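Local coordinates for protein inactive Zymogen C11 Protease (Parabacteroides distasonis, PDB 6MZO) that is the inactive zymogen of a clostripain-like cysteine protease, which once activated probably cleaves peptide bonds, at residues V170-R175 against D349-K354; D233-L238 against E299-Y304. All coordinates share one frame; numbering follows the deposited sequence.

Contact 1 (V170-R175 against D349-K354)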
loop_
_atom_site.group_PDB
_atom_site.type_symbol
_atom_site.label_atom_id
_atom_site.label_comp_id
_atom_site.label_asym_id
_atom_site.label_seq_id
_atom_site.Cartn_x
_atom_site.Cartn_y
_atom_site.Cartn_z
ATOM N N VAL A 170 1.960 7.948 -3.615
ATOM C CA VAL A 170 2.700 6.891 -2.879
ATOM C C VAL A 170 3.640 6.131 -3.779
ATOM O O VAL A 170 4.836 5.839 -3.428
ATOM C CB VAL A 170 1.678 5.915 -2.167
ATOM C CG1 VAL A 170 2.372 4.596 -1.715
ATOM C CG2 VAL A 170 0.945 6.653 -1.062
ATOM N N ALA A 171 3.145 5.695 -4.946
ATOM C CA ALA A 171 4.065 4.940 -5.817
ATOM C C ALA A 171 5.309 5.819 -6.143
ATOM O O ALA A 171 6.487 5.311 -6.236
ATOM C CB ALA A 171 3.345 4.530 -7.099
ATOM N N TYR A 172 5.090 7.125 -6.298
ATOM C CA TYR A 172 6.209 7.987 -6.631
ATOM C C TYR A 172 7.145 8.129 -5.426
ATOM O O TYR A 172 8.407 8.052 -5.559
ATOM C CB TYR A 172 5.716 9.376 -7.060
ATOM C CG TYR A 172 6.786 10.262 -7.624
ATOM C CD1 TYR A 172 7.371 9.966 -8.849
ATOM C CD2 TYR A 172 7.118 11.453 -7.010
ATOM C CE1 TYR A 172 8.309 10.849 -9.414
ATOM C CE2 TYR A 172 8.121 12.361 -7.551
ATOM C CZ TYR A 172 8.647 12.013 -8.785
ATOM O OH TYR A 172 9.557 12.881 -9.282
ATOM N N ALA A 173 6.554 8.315 -4.253
ATOM C CA ALA A 173 7.393 8.564 -3.030
ATOM C C ALA A 173 8.289 7.371 -2.721
ATOM O O ALA A 173 9.414 7.592 -2.179
ATOM C CB ALA A 173 6.518 8.857 -1.816
ATOM N N PHE A 174 7.791 6.175 -2.992
ATOM C CA PHE A 174 8.565 4.961 -2.641
ATOM C C PHE A 174 9.349 4.389 -3.786
ATOM O O PHE A 174 9.891 3.272 -3.650
ATOM C CB PHE A 174 7.645 3.871 -2.031
ATOM C CG PHE A 174 7.114 4.277 -0.666
ATOM C CD1 PHE A 174 5.939 5.057 -0.554
ATOM C CD2 PHE A 174 7.807 3.959 0.479
ATOM C CE1 PHE A 174 5.477 5.488 0.675
ATOM C CE2 PHE A 174 7.367 4.386 1.724
ATOM C CZ PHE A 174 6.196 5.175 1.823
ATOM N N ARG A 175 9.442 5.107 -4.909
ATOM C CA ARG A 175 10.048 4.515 -6.129
ATOM C C ARG A 175 11.514 4.151 -5.939
ATOM O O ARG A 175 12.006 3.273 -6.639
ATOM C CB ARG A 175 9.911 5.483 -7.320
ATOM C CG ARG A 175 10.748 6.756 -7.188
ATOM C CD ARG A 175 10.264 7.738 -8.288
ATOM N NE ARG A 175 11.125 8.884 -8.413
ATOM C CZ ARG A 175 11.189 9.885 -7.528
ATOM N NH1 ARG A 175 10.417 9.836 -6.461
ATOM N NH2 ARG A 175 12.035 10.907 -7.657
ATOM N N ASP A 349 3.434 19.679 0.228
ATOM C CA ASP A 349 4.692 19.167 0.718
ATOM C C ASP A 349 5.017 17.808 0.131
ATOM O O ASP A 349 6.095 17.291 0.417
ATOM C CB ASP A 349 4.674 19.061 2.221
ATOM C CG ASP A 349 4.655 20.427 2.896
ATOM O OD1 ASP A 349 5.364 21.331 2.405
ATOM O OD2 ASP A 349 3.911 20.571 3.884
ATOM N N LEU A 350 4.102 17.186 -0.628
ATOM C CA LEU A 350 4.446 15.857 -1.218
ATOM C C LEU A 350 5.404 15.948 -2.413
ATOM O O LEU A 350 5.320 16.866 -3.229
ATOM C CB LEU A 350 3.175 15.158 -1.690
ATOM C CG LEU A 350 2.255 14.749 -0.552
ATOM C CD1 LEU A 350 1.043 14.114 -1.164
ATOM C CD2 LEU A 350 2.967 13.769 0.340
ATOM N N GLU A 351 6.305 14.971 -2.540
ATOM C CA GLU A 351 7.220 14.961 -3.644
ATOM C C GLU A 351 6.529 14.970 -5.012
ATOM O O GLU A 351 6.986 15.658 -5.941
ATOM C CB GLU A 351 8.110 13.707 -3.543
ATOM C CG GLU A 351 9.283 13.705 -4.478
ATOM C CD GLU A 351 10.163 12.457 -4.289
ATOM O OE1 GLU A 351 9.828 11.617 -3.430
ATOM O OE2 GLU A 351 11.234 12.360 -4.946
ATOM N N TRP A 352 5.451 14.200 -5.144
ATOM C CA TRP A 352 4.682 14.204 -6.394
ATOM C C TRP A 352 4.228 15.634 -6.766
ATOM O O TRP A 352 4.384 16.073 -7.897
ATOM C CB TRP A 352 3.474 13.254 -6.290
ATOM C CG TRP A 352 2.580 13.287 -7.512
ATOM C CD1 TRP A 352 1.460 14.040 -7.656
ATOM C CD2 TRP A 352 2.743 12.522 -8.718
ATOM N NE1 TRP A 352 0.890 13.800 -8.931
ATOM C CE2 TRP A 352 1.658 12.861 -9.583
ATOM C CE3 TRP A 352 3.701 11.614 -9.154
ATOM C CZ2 TRP A 352 1.523 12.321 -10.872
ATOM C CZ3 TRP A 352 3.555 11.029 -10.417
ATOM C CH2 TRP A 352 2.488 11.415 -11.266
ATOM N N TYR A 353 3.638 16.363 -5.842
ATOM C CA TYR A 353 3.248 17.730 -6.137
ATOM C C TYR A 353 4.412 18.615 -6.601
ATOM O O TYR A 353 4.289 19.362 -7.571
ATOM C CB TYR A 353 2.594 18.357 -4.910
ATOM C CG TYR A 353 2.209 19.803 -5.164
ATOM C CD1 TYR A 353 1.020 20.106 -5.845
ATOM C CD2 TYR A 353 3.035 20.826 -4.805
ATOM C CE1 TYR A 353 0.678 21.428 -6.107
ATOM C CE2 TYR A 353 2.684 22.177 -5.067
ATOM C CZ TYR A 353 1.505 22.438 -5.721
ATOM O OH TYR A 353 1.191 23.789 -5.961
ATOM N N LYS A 354 5.528 18.581 -5.868
ATOM C CA LYS A 354 6.659 19.384 -6.211
ATOM C C LYS A 354 7.197 19.087 -7.606
ATOM O O LYS A 354 7.535 20.017 -8.367
ATOM C CB LYS A 354 7.761 19.183 -5.161
ATOM C CG LYS A 354 7.316 19.609 -3.760
ATOM C CD LYS A 354 8.431 19.309 -2.736
ATOM C CE LYS A 354 7.984 19.562 -1.287
ATOM N NZ LYS A 354 9.090 19.076 -0.362
#

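Contact 2 (D233-L238 against E299-Y304)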
loop_
_atom_site.group_PDB
_atom_site.type_symbol
_atom_site.label_atom_id
_atom_site.label_comp_id
_atom_site.label_asym_id
_atom_site.label_seq_id
_atom_site.Cartn_x
_atom_site.Cartn_y
_atom_site.Cartn_z
ATOM N N ASP A 233 10.638 1.600 -11.408
ATOM C CA ASP A 233 11.509 2.344 -12.333
ATOM C C ASP A 233 10.793 2.949 -13.552
ATOM O O ASP A 233 11.452 3.504 -14.440
ATOM C CB ASP A 233 12.678 1.453 -12.784
ATOM C CG ASP A 233 12.246 0.218 -13.541
ATOM O OD1 ASP A 233 11.104 0.085 -13.976
ATOM O OD2 ASP A 233 13.152 -0.656 -13.755
ATOM N N GLU A 234 9.454 2.923 -13.544
ATOM C CA GLU A 234 8.657 3.566 -14.602
ATOM C C GLU A 234 8.034 4.847 -14.043
ATOM O O GLU A 234 7.473 5.640 -14.764
ATOM C CB GLU A 234 7.559 2.659 -15.103
ATOM C CG GLU A 234 8.092 1.328 -15.620
ATOM C CD GLU A 234 8.761 1.424 -16.992
ATOM O OE1 GLU A 234 8.759 2.510 -17.614
ATOM O OE2 GLU A 234 9.201 0.342 -17.465
ATOM N N LEU A 235 8.221 5.037 -12.732
ATOM C CA LEU A 235 7.521 6.200 -12.121
ATOM C C LEU A 235 8.127 7.529 -12.485
ATOM O O LEU A 235 7.375 8.535 -12.579
ATOM C CB LEU A 235 7.449 5.997 -10.606
ATOM C CG LEU A 235 6.124 5.470 -10.123
ATOM C CD1 LEU A 235 5.036 6.643 -10.247
ATOM C CD2 LEU A 235 5.614 4.289 -10.861
ATOM N N ASP A 236 9.435 7.588 -12.723
ATOM C CA ASP A 236 9.947 8.891 -13.179
ATOM C C ASP A 236 9.337 9.333 -14.509
ATOM O O ASP A 236 8.934 10.525 -14.671
ATOM C CB ASP A 236 11.475 8.848 -13.312
ATOM C CG ASP A 236 12.175 8.831 -11.982
ATOM O OD1 ASP A 236 11.778 9.561 -11.081
ATOM O OD2 ASP A 236 13.169 8.077 -11.840
ATOM N N GLU A 237 9.159 8.375 -15.414
ATOM C CA GLU A 237 8.580 8.715 -16.692
ATOM C C GLU A 237 7.117 9.124 -16.492
ATOM O O GLU A 237 6.631 10.077 -17.114
ATOM C CB GLU A 237 8.682 7.539 -17.656
ATOM C CG GLU A 237 8.027 7.869 -18.985
ATOM C CD GLU A 237 7.964 6.686 -19.913
ATOM O OE1 GLU A 237 8.949 5.910 -19.960
ATOM O OE2 GLU A 237 6.916 6.522 -20.579
ATOM N N LEU A 238 6.410 8.433 -15.595
ATOM C CA LEU A 238 4.983 8.747 -15.407
ATOM C C LEU A 238 4.890 10.194 -14.878
ATOM O O LEU A 238 4.028 10.986 -15.296
ATOM C CB LEU A 238 4.330 7.713 -14.452
ATOM C CG LEU A 238 2.839 7.961 -14.156
ATOM C CD1 LEU A 238 1.995 7.957 -15.426
ATOM C CD2 LEU A 238 2.425 6.856 -13.241
ATOM N N GLU A 299 0.465 2.404 -18.929
ATOM C CA GLU A 299 0.605 0.996 -19.345
ATOM C C GLU A 299 1.937 0.413 -18.871
ATOM O O GLU A 299 2.023 -0.793 -18.581
ATOM C CB GLU A 299 0.542 0.862 -20.875
ATOM C CG GLU A 299 -0.839 1.120 -21.439
ATOM C CD GLU A 299 -0.845 1.150 -22.978
ATOM O OE1 GLU A 299 -0.070 0.388 -23.587
ATOM O OE2 GLU A 299 -1.627 1.932 -23.573
ATOM N N LYS A 300 2.982 1.255 -18.834
ATOM C CA LYS A 300 4.286 0.744 -18.390
ATOM C C LYS A 300 4.390 0.656 -16.847
ATOM O O LYS A 300 5.038 -0.315 -16.341
ATOM C CB LYS A 300 5.434 1.618 -18.906
ATOM C CG LYS A 300 5.677 1.481 -20.385
ATOM C CD LYS A 300 6.391 2.692 -20.936
ATOM C CE LYS A 300 7.867 2.715 -20.626
ATOM N NZ LYS A 300 8.534 3.762 -21.463
ATOM N N ALA A 301 3.828 1.638 -16.158
ATOM C CA ALA A 301 3.950 1.781 -14.694
ATOM C C ALA A 301 3.025 0.883 -13.928
ATOM O O ALA A 301 3.455 0.286 -12.918
ATOM C CB ALA A 301 3.712 3.202 -14.271
ATOM N N VAL A 302 1.801 0.710 -14.414
ATOM C CA VAL A 302 0.843 -0.120 -13.683
ATOM C C VAL A 302 0.861 -1.505 -14.400
ATOM O O VAL A 302 0.185 -1.691 -15.463
ATOM C CB VAL A 302 -0.507 0.503 -13.644
ATOM C CG1 VAL A 302 -1.494 -0.437 -12.863
ATOM C CG2 VAL A 302 -0.484 1.898 -12.923
ATOM N N ILE A 303 1.647 -2.453 -13.892
ATOM C CA ILE A 303 1.913 -3.656 -14.656
ATOM C C ILE A 303 0.857 -4.713 -14.477
ATOM O O ILE A 303 0.761 -5.617 -15.331
ATOM C CB ILE A 303 3.319 -4.282 -14.368
ATOM C CG1 ILE A 303 3.416 -4.708 -12.886
ATOM C CG2 ILE A 303 4.373 -3.261 -14.811
ATOM C CD1 ILE A 303 4.606 -5.694 -12.691
ATOM N N TYR A 304 0.056 -4.581 -13.405
ATOM C CA TYR A 304 -1.090 -5.456 -13.198
ATOM C C TYR A 304 -2.113 -4.663 -12.451
ATOM O O TYR A 304 -1.753 -3.917 -11.522
ATOM C CB TYR A 304 -0.683 -6.711 -12.410
ATOM C CG TYR A 304 -1.892 -7.599 -12.133
ATOM C CD1 TYR A 304 -2.321 -8.546 -13.053
ATOM C CD2 TYR A 304 -2.653 -7.388 -10.977
ATOM C CE1 TYR A 304 -3.424 -9.318 -12.788
ATOM C CE2 TYR A 304 -3.794 -8.160 -10.674
ATOM C CZ TYR A 304 -4.185 -9.087 -11.612
ATOM O OH TYR A 304 -5.271 -9.931 -11.404
#

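Contact 1 (V170-R175 against D349-K354)
The phenol ring of Y172 has a partner on each face. Against one comes the indole edge of W352, a T-shaped pair with Y172 and the six-membered ring of W352 5.5 Å apart between centroids and their planes at 82°. Over the opposite face sits the guanidinium of R175, its NH1 3.4 Å above the ring plane and near the centre. W352 CE3 comes to 3.7 Å from Y172 CB. Y172 can take this place because its CG stands anti to the backbone N (chi1 -171°), which sends the ring toward helix 351-357. At the end of the ring, OH is tied to D355, further along that helix.

The guanidinium edge carries the polar half of the contact. NH1 and NH2 of R175 both donate to one atom, E351 OE2, at 3.1 and 3.2 Å, arriving from the same face of the carboxylate and well above its plane, while OE2 itself lies in the guanidinium plane. NH1 also reaches Y172 O at 2.8 Å, in that same plane, so two acceptors, with D236 at NE as a third, hold the group above the ring. The E351 chain runs extended past the phenol, CG packing 3.5 Å from Y172 CE2.

Helix 168-173 is the connection of a beta-alpha-beta crossover between neighbouring parallel strands 155-162 and 178-183 of the central sheet. The contact fastens its C-terminal end to the first turn of the C-terminal helix by a tyrosine-tryptophan T-shaped pair and an arginine-glutamate salt bridge, in the alpha/beta fold of the clostripain family.

Contact 2 (D233-L238 against E299-Y304)
K300 NZ donates to E237 OE1 over 2.7 Å in a salt bridge that uses the syn lone pair of the oxygen. It joins two helices at the edge of the central mixed sheet of the alpha/beta clostripain-family fold: helix 288-301 runs directly into the outermost strand 302-307, and helix 235-246 follows the antiparallel neighbour of that strand, 226-231. The E237 chain is extended and meets the lysine at about a right angle; its other oxygen, OE2, is hydrogen-bonded to S297 OG one turn earlier in the lysine's own helix, so both carboxylate oxygens are engaged. An alanine in place of E237 would probably leave the K300 ammonium without its salt-bridge mate and the S297 hydroxyl without this partner.

E234 approaches the same lysine differently. A bend at chi2 (-75°) turns the carboxylate across the aliphatic chain of K300, where E234 OE1 lies 3.1 Å from K300 CE but 4.1 Å from K300 NZ, a nearby opposite charge rather than a salt bridge. The salt bridge of E234 is made instead by OE2, to K231 at the end of the adjacent strand.

Below the charged groups the contact turns apolar around the small, buried A301. E234 CB rests 3.7 Å from A301 CA, and the A301 methyl is touched by two leucine branches, L235 CD2 at 4.1 Å and L238 CD2 at 4.0 Å.

In the fold
Helix 235-246 bridges the two contacts, whose centres are about 14 Å apart. While E237 and L238 face 299-304 in contact 2, the other flank of its first turn meets 170-175: D236 OD1 forms a 2.8 Å salt bridge with R175 NE, so that arginine is held by carboxylates from two helices, E351 being the second. L235 belongs to both sides, its CB lying 4.0 Å from R175 CD and its CD1 4.0 Å from Y172 N. Helix 235-246 lies between the crossover helix and the sheet edge, and W352 of the C-terminal helix reaches it at A239 and C242. In clan CD peptidases the catalytic cysteine follows a strand equivalent, probably, to 155-162, shortly before helix 168-173.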